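Histidinol-phosphatase (Listeria monocytogenes serotype 4b str. H7858, PDB 6NLR) probably hydrolyses L-histidinol phosphate to L-histidinol and phosphate in histidine biosynthesis, using a trinuclear metal site in a PHP-family barrel. Local coordinates at residues Asp95-Ile98 and Asp102-Arg105; Gln165-Asp170 and Arg208-Leu213. All blocks are in the same frame, centred on the assembly; numbering follows the deposited sequence.

Contact 1. Residues Asp95-Ile98 and Asp102-Arg105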
loop_
_atom_site.group_PDB
_atom_site.type_symbol
_atom_site.label_atom_id
_atom_site.label_comp_id
_atom_site.label_asym_id
_atom_site.label_seq_id
_atom_site.Cartn_x
_atom_site.Cartn_y
_atom_site.Cartn_z
ATOM N N ASP A 95 -2.267 4.825 -6.133
ATOM C CA ASP A 95 -2.864 3.642 -6.795
ATOM C C ASP A 95 -2.168 3.453 -8.142
ATOM O O ASP A 95 -2.088 4.435 -8.927
ATOM C CB ASP A 95 -4.373 3.795 -6.973
ATOM C CG ASP A 95 -5.117 3.371 -5.731
ATOM O OD1 ASP A 95 -5.391 2.146 -5.594
ATOM O OD2 ASP A 95 -5.337 4.248 -4.891
ATOM N N TYR A 96 -1.698 2.239 -8.401
ATOM C CA TYR A 96 -1.436 1.771 -9.776
ATOM C C TYR A 96 -2.802 1.372 -10.351
ATOM O O TYR A 96 -3.437 0.408 -9.859
ATOM C CB TYR A 96 -0.384 0.666 -9.847
ATOM C CG TYR A 96 -0.092 0.315 -11.277
ATOM C CD1 TYR A 96 0.573 1.219 -12.103
ATOM C CD2 TYR A 96 -0.578 -0.847 -11.849
ATOM C CE1 TYR A 96 0.781 0.947 -13.446
ATOM C CE2 TYR A 96 -0.352 -1.140 -13.184
ATOM C CZ TYR A 96 0.323 -0.236 -13.979
ATOM O OH TYR A 96 0.533 -0.519 -15.282
ATOM N N LEU A 97 -3.275 2.158 -11.320
ATOM C CA LEU A 97 -4.577 1.941 -12.008
ATOM C C LEU A 97 -4.288 1.387 -13.411
ATOM O O LEU A 97 -3.823 2.152 -14.293
ATOM C CB LEU A 97 -5.341 3.270 -12.044
ATOM C CG LEU A 97 -5.691 3.877 -10.682
ATOM C CD1 LEU A 97 -6.381 5.227 -10.854
ATOM C CD2 LEU A 97 -6.562 2.945 -9.832
ATOM N N ILE A 98 -4.518 0.090 -13.580
ATOM C CA ILE A 98 -4.246 -0.648 -14.850
ATOM C C ILE A 98 -5.057 0.017 -15.971
ATOM O O ILE A 98 -6.285 0.179 -15.805
ATOM C CB ILE A 98 -4.583 -2.139 -14.675
ATOM C CG1 ILE A 98 -3.651 -2.795 -13.650
ATOM C CG2 ILE A 98 -4.549 -2.874 -16.021
ATOM C CD1 ILE A 98 -4.221 -4.027 -13.009
ATOM N N ASP A 102 -1.567 7.175 -17.944
ATOM C CA ASP A 102 -1.522 8.603 -18.359
ATOM C C ASP A 102 -2.030 9.465 -17.201
ATOM O O ASP A 102 -1.376 10.477 -16.893
ATOM C CB ASP A 102 -2.308 8.886 -19.646
ATOM C CG ASP A 102 -1.701 8.260 -20.893
ATOM O OD1 ASP A 102 -0.591 7.706 -20.781
ATOM O OD2 ASP A 102 -2.355 8.307 -21.969
ATOM N N PHE A 103 -3.162 9.110 -16.595
ATOM C CA PHE A 103 -3.722 9.868 -15.445
ATOM C C PHE A 103 -2.663 9.904 -14.336
ATOM O O PHE A 103 -2.376 10.963 -13.797
ATOM C CB PHE A 103 -5.030 9.271 -14.913
ATOM C CG PHE A 103 -5.374 9.772 -13.535
ATOM C CD1 PHE A 103 -5.974 11.011 -13.360
ATOM C CD2 PHE A 103 -4.998 9.052 -12.406
ATOM C CE1 PHE A 103 -6.240 11.493 -12.088
ATOM C CE2 PHE A 103 -5.261 9.536 -11.131
ATOM C CZ PHE A 103 -5.877 10.754 -10.977
ATOM N N THR A 104 -2.092 8.757 -13.988
ATOM C CA THR A 104 -1.194 8.659 -12.820
ATOM C C THR A 104 0.070 9.488 -13.085
ATOM O O THR A 104 0.496 10.212 -12.185
ATOM C CB THR A 104 -0.916 7.189 -12.493
ATOM O OG1 THR A 104 -2.184 6.546 -12.338
ATOM C CG2 THR A 104 -0.059 7.033 -11.258
ATOM N N ARG A 105 0.622 9.385 -14.289
ATOM C CA ARG A 105 1.832 10.121 -14.737
ATOM C C ARG A 105 1.545 11.628 -14.642
ATOM O O ARG A 105 2.407 12.355 -14.111
ATOM C CB ARG A 105 2.247 9.659 -16.146
ATOM C CG ARG A 105 3.515 10.307 -16.690
ATOM C CD ARG A 105 3.830 9.929 -18.132
ATOM N NE ARG A 105 3.779 8.493 -18.302
ATOM C CZ ARG A 105 2.851 7.822 -18.990
ATOM N NH1 ARG A 105 1.882 8.452 -19.640
ATOM N NH2 ARG A 105 2.908 6.503 -19.034
HETATM O O HOH W 1 -3.061 6.795 -9.886
HETATM O O HOH W 2 -1.885 3.913 -13.047
#

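Contact 2. Residues Gln165-Asp170 and Arg208-Leu213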
loop_
_atom_site.group_PDB
_atom_site.type_symbol
_atom_site.label_atom_id
_atom_site.label_comp_id
_atom_site.label_asym_id
_atom_site.label_seq_id
_atom_site.Cartn_x
_atom_site.Cartn_y
_atom_site.Cartn_z
ATOM N N GLN A 165 3.307 -5.247 -13.445
ATOM C CA GLN A 165 2.988 -4.076 -14.299
ATOM C C GLN A 165 3.303 -2.771 -13.560
ATOM O O GLN A 165 3.874 -1.849 -14.191
ATOM C CB GLN A 165 1.525 -4.112 -14.734
ATOM C CG GLN A 165 1.241 -5.119 -15.834
ATOM C CD GLN A 165 -0.228 -5.086 -16.175
ATOM O OE1 GLN A 165 -1.091 -5.164 -15.309
ATOM N NE2 GLN A 165 -0.517 -4.911 -17.440
ATOM N N SER A 166 2.949 -2.666 -12.273
ATOM C CA SER A 166 3.243 -1.449 -11.461
ATOM C C SER A 166 4.761 -1.196 -11.422
ATOM O O SER A 166 5.195 -0.033 -11.534
ATOM C CB SER A 166 2.634 -1.524 -10.079
ATOM O OG SER A 166 3.408 -2.325 -9.189
ATOM N N ILE A 167 5.566 -2.243 -11.307
ATOM C CA ILE A 167 7.053 -2.108 -11.243
ATOM C C ILE A 167 7.599 -1.658 -12.599
ATOM O O ILE A 167 8.481 -0.780 -12.618
ATOM C CB ILE A 167 7.691 -3.415 -10.755
ATOM C CG1 ILE A 167 7.264 -3.712 -9.311
ATOM C CG2 ILE A 167 9.199 -3.369 -10.901
ATOM C CD1 ILE A 167 7.413 -5.170 -8.925
ATOM N N GLU A 168 7.068 -2.216 -13.684
ATOM C CA GLU A 168 7.532 -1.942 -15.066
ATOM C C GLU A 168 7.089 -0.540 -15.494
ATOM O O GLU A 168 7.724 -0.000 -16.359
ATOM C CB GLU A 168 6.954 -2.956 -16.058
ATOM C CG GLU A 168 7.486 -4.369 -15.884
ATOM C CD GLU A 168 6.686 -5.473 -16.586
ATOM O OE1 GLU A 168 5.457 -5.280 -16.892
ATOM O OE2 GLU A 168 7.284 -6.547 -16.829
ATOM N N ALA A 169 6.017 0.002 -14.929
ATOM C CA ALA A 169 5.333 1.211 -15.452
ATOM C C ALA A 169 6.291 2.424 -15.497
ATOM O O ALA A 169 7.038 2.658 -14.537
ATOM C CB ALA A 169 4.121 1.518 -14.626
ATOM N N ASP A 170 6.234 3.178 -16.585
ATOM C CA ASP A 170 6.841 4.527 -16.727
ATOM C C ASP A 170 5.816 5.541 -16.211
ATOM O O ASP A 170 4.908 5.893 -16.970
ATOM C CB ASP A 170 7.240 4.778 -18.192
ATOM C CG ASP A 170 7.409 6.248 -18.564
ATOM O OD1 ASP A 170 7.685 7.062 -17.640
ATOM O OD2 ASP A 170 7.240 6.587 -19.776
ATOM N N ARG A 208 9.511 -14.534 -7.706
ATOM C CA ARG A 208 10.966 -14.476 -8.027
ATOM C C ARG A 208 11.176 -13.469 -9.161
ATOM O O ARG A 208 12.119 -12.663 -9.061
ATOM C CB ARG A 208 11.526 -15.853 -8.394
ATOM C CG ARG A 208 11.775 -16.719 -7.165
ATOM C CD ARG A 208 12.661 -17.931 -7.395
ATOM N NE ARG A 208 11.994 -18.841 -8.316
ATOM C CZ ARG A 208 11.182 -19.845 -7.966
ATOM N NH1 ARG A 208 10.915 -20.111 -6.698
ATOM N NH2 ARG A 208 10.621 -20.587 -8.907
ATOM N N VAL A 209 10.305 -13.504 -10.172
ATOM C CA VAL A 209 10.379 -12.578 -11.340
ATOM C C VAL A 209 10.197 -11.149 -10.813
ATOM O O VAL A 209 11.011 -10.272 -11.179
ATOM C CB VAL A 209 9.343 -12.953 -12.421
ATOM C CG1 VAL A 209 9.139 -11.840 -13.446
ATOM C CG2 VAL A 209 9.747 -14.245 -13.125
ATOM N N ILE A 210 9.182 -10.927 -9.967
ATOM C CA ILE A 210 8.887 -9.585 -9.376
ATOM C C ILE A 210 10.098 -9.104 -8.580
ATOM O O ILE A 210 10.487 -7.924 -8.778
ATOM C CB ILE A 210 7.605 -9.620 -8.522
ATOM C CG1 ILE A 210 6.358 -9.638 -9.409
ATOM C CG2 ILE A 210 7.569 -8.485 -7.515
ATOM C CD1 ILE A 210 5.109 -10.020 -8.651
ATOM N N LEU A 211 10.712 -9.961 -7.751
ATOM C CA LEU A 211 11.835 -9.493 -6.889
ATOM C C LEU A 211 13.055 -9.162 -7.758
ATOM O O LEU A 211 13.701 -8.137 -7.455
ATOM C CB LEU A 211 12.160 -10.529 -5.813
ATOM C CG LEU A 211 11.047 -10.720 -4.778
ATOM C CD1 LEU A 211 11.426 -11.800 -3.790
ATOM C CD2 LEU A 211 10.729 -9.404 -4.053
ATOM N N ALA A 212 13.356 -9.962 -8.787
ATOM C CA ALA A 212 14.497 -9.708 -9.704
ATOM C C ALA A 212 14.313 -8.320 -10.333
ATOM O O ALA A 212 15.312 -7.563 -10.419
ATOM C CB ALA A 212 14.622 -10.787 -10.769
ATOM N N LEU A 213 13.080 -7.968 -10.695
ATOM C CA LEU A 213 12.767 -6.698 -11.392
ATOM C C LEU A 213 12.855 -5.523 -10.403
ATOM O O LEU A 213 13.446 -4.477 -10.744
ATOM C CB LEU A 213 11.386 -6.864 -12.018
ATOM C CG LEU A 213 11.001 -5.829 -13.060
ATOM C CD1 LEU A 213 11.989 -5.831 -14.229
ATOM C CD2 LEU A 213 9.583 -6.106 -13.521
#

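Contact 1. Residues Asp95-Ile98 and Asp102-Arg105
Where strand 87-95 runs out and the chain turns into helix 101-111, the backbone carbonyl of Asp-95 and the amide of Leu-97 are linked to the Thr-104 hydroxyl through two bound waters. No direct hydrogen bond joins the two segments. Water 1 donates a 2.7 Å hydrogen bond to Asp-95 O and is itself hydrogen-bonded to Thr-104 OG1 at 2.6 Å. Water 2 accepts a 2.8 Å bond from Leu-97 N, and its hydrogen bond to Thr-104 OG1 measures 2.7 Å. With OG1 set beside its own backbone N (chi1 -54°), Thr-104 also makes a weak hydrogen bond to Tyr-100 O one turn back, so that the hydroxyl is gripped by both waters and, less firmly, by its own helix. This is a beta-to-alpha connection of the TIM-barrel-like PHP domain, leaving a strand that carries the metal ligand Glu-93. The Asp-95 side chain leads away from the helix, its OD1 hydrogen-bonded to ND1 of His-123, a manganese ligand; Asp-95 is thus a second-shell residue that would hold the imidazole in orientation. Beside the waters, Leu-97 CD1 approaches the Phe-103 ring obliquely, 4.4 Å from CD2, a loose apolar touch.

Contact 2. Residues Gln165-Asp170 and Arg208-Leu213
Ile-167, in the last turn of helix 152-168, packs against Ile-210 and Leu-213 of helix 201-217, so that two helices of the PHP barrel meet through branched aliphatic side chains. The tight part is centred on Ile-167, whose two branches part to different partners. A chi1 of -65° sets CG1 beside the backbone N and leaves CG2 anti to it, 3.7 Å from Leu-213 CG, with the two side chains running antiparallel alongside each other. The other branch ends in CD1, 3.6 Å from Ile-210 CG2, and here the side chains lie nearly perpendicular. Met-179 of strand 178-179 also touches Ile-167, while Ile-210 reaches back to Leu-160 and Val-163, extending the apolar seam along helix 152-168. Near the solvent the contact thins to a single exposed residue, Glu-168, whose aliphatic stem passes across Leu-213. Its carboxylate takes no polar partner from 208-213; OE2 forms a salt bridge with Lys-164 one turn earlier on its own helix. Leu-213 CD2 sits between Ile-167 CG2, at 3.8 Å, and Glu-168 CG, at 3.6 Å, with the carboxylate oxygen OE2 of Glu-168 a little farther off.

Both segments of contact 1 precede those of contact 2 in the sequence, and the contact centres lie 15 Å apart within the PHP domain. The first belongs to the exit of strand 87-95 from the five-stranded mixed sheet; the second pairs helices 152-168 and 201-217 beside the smaller parallel sheet. Tyr-96 bridges them: its CG packs 3.5 Å from Ser-166 CB and its CE1 3.6 Å from Ala-169 CB. A probable hydrogen bond of 2.9 Å from Arg-105 NH2 to Asp-170 O ties helix 101-111 to the chain leaving helix 152-168. The C-terminal end of helix 152-168 is thus joined both to the loop after the strand carrying Glu-93 and to helix 201-217.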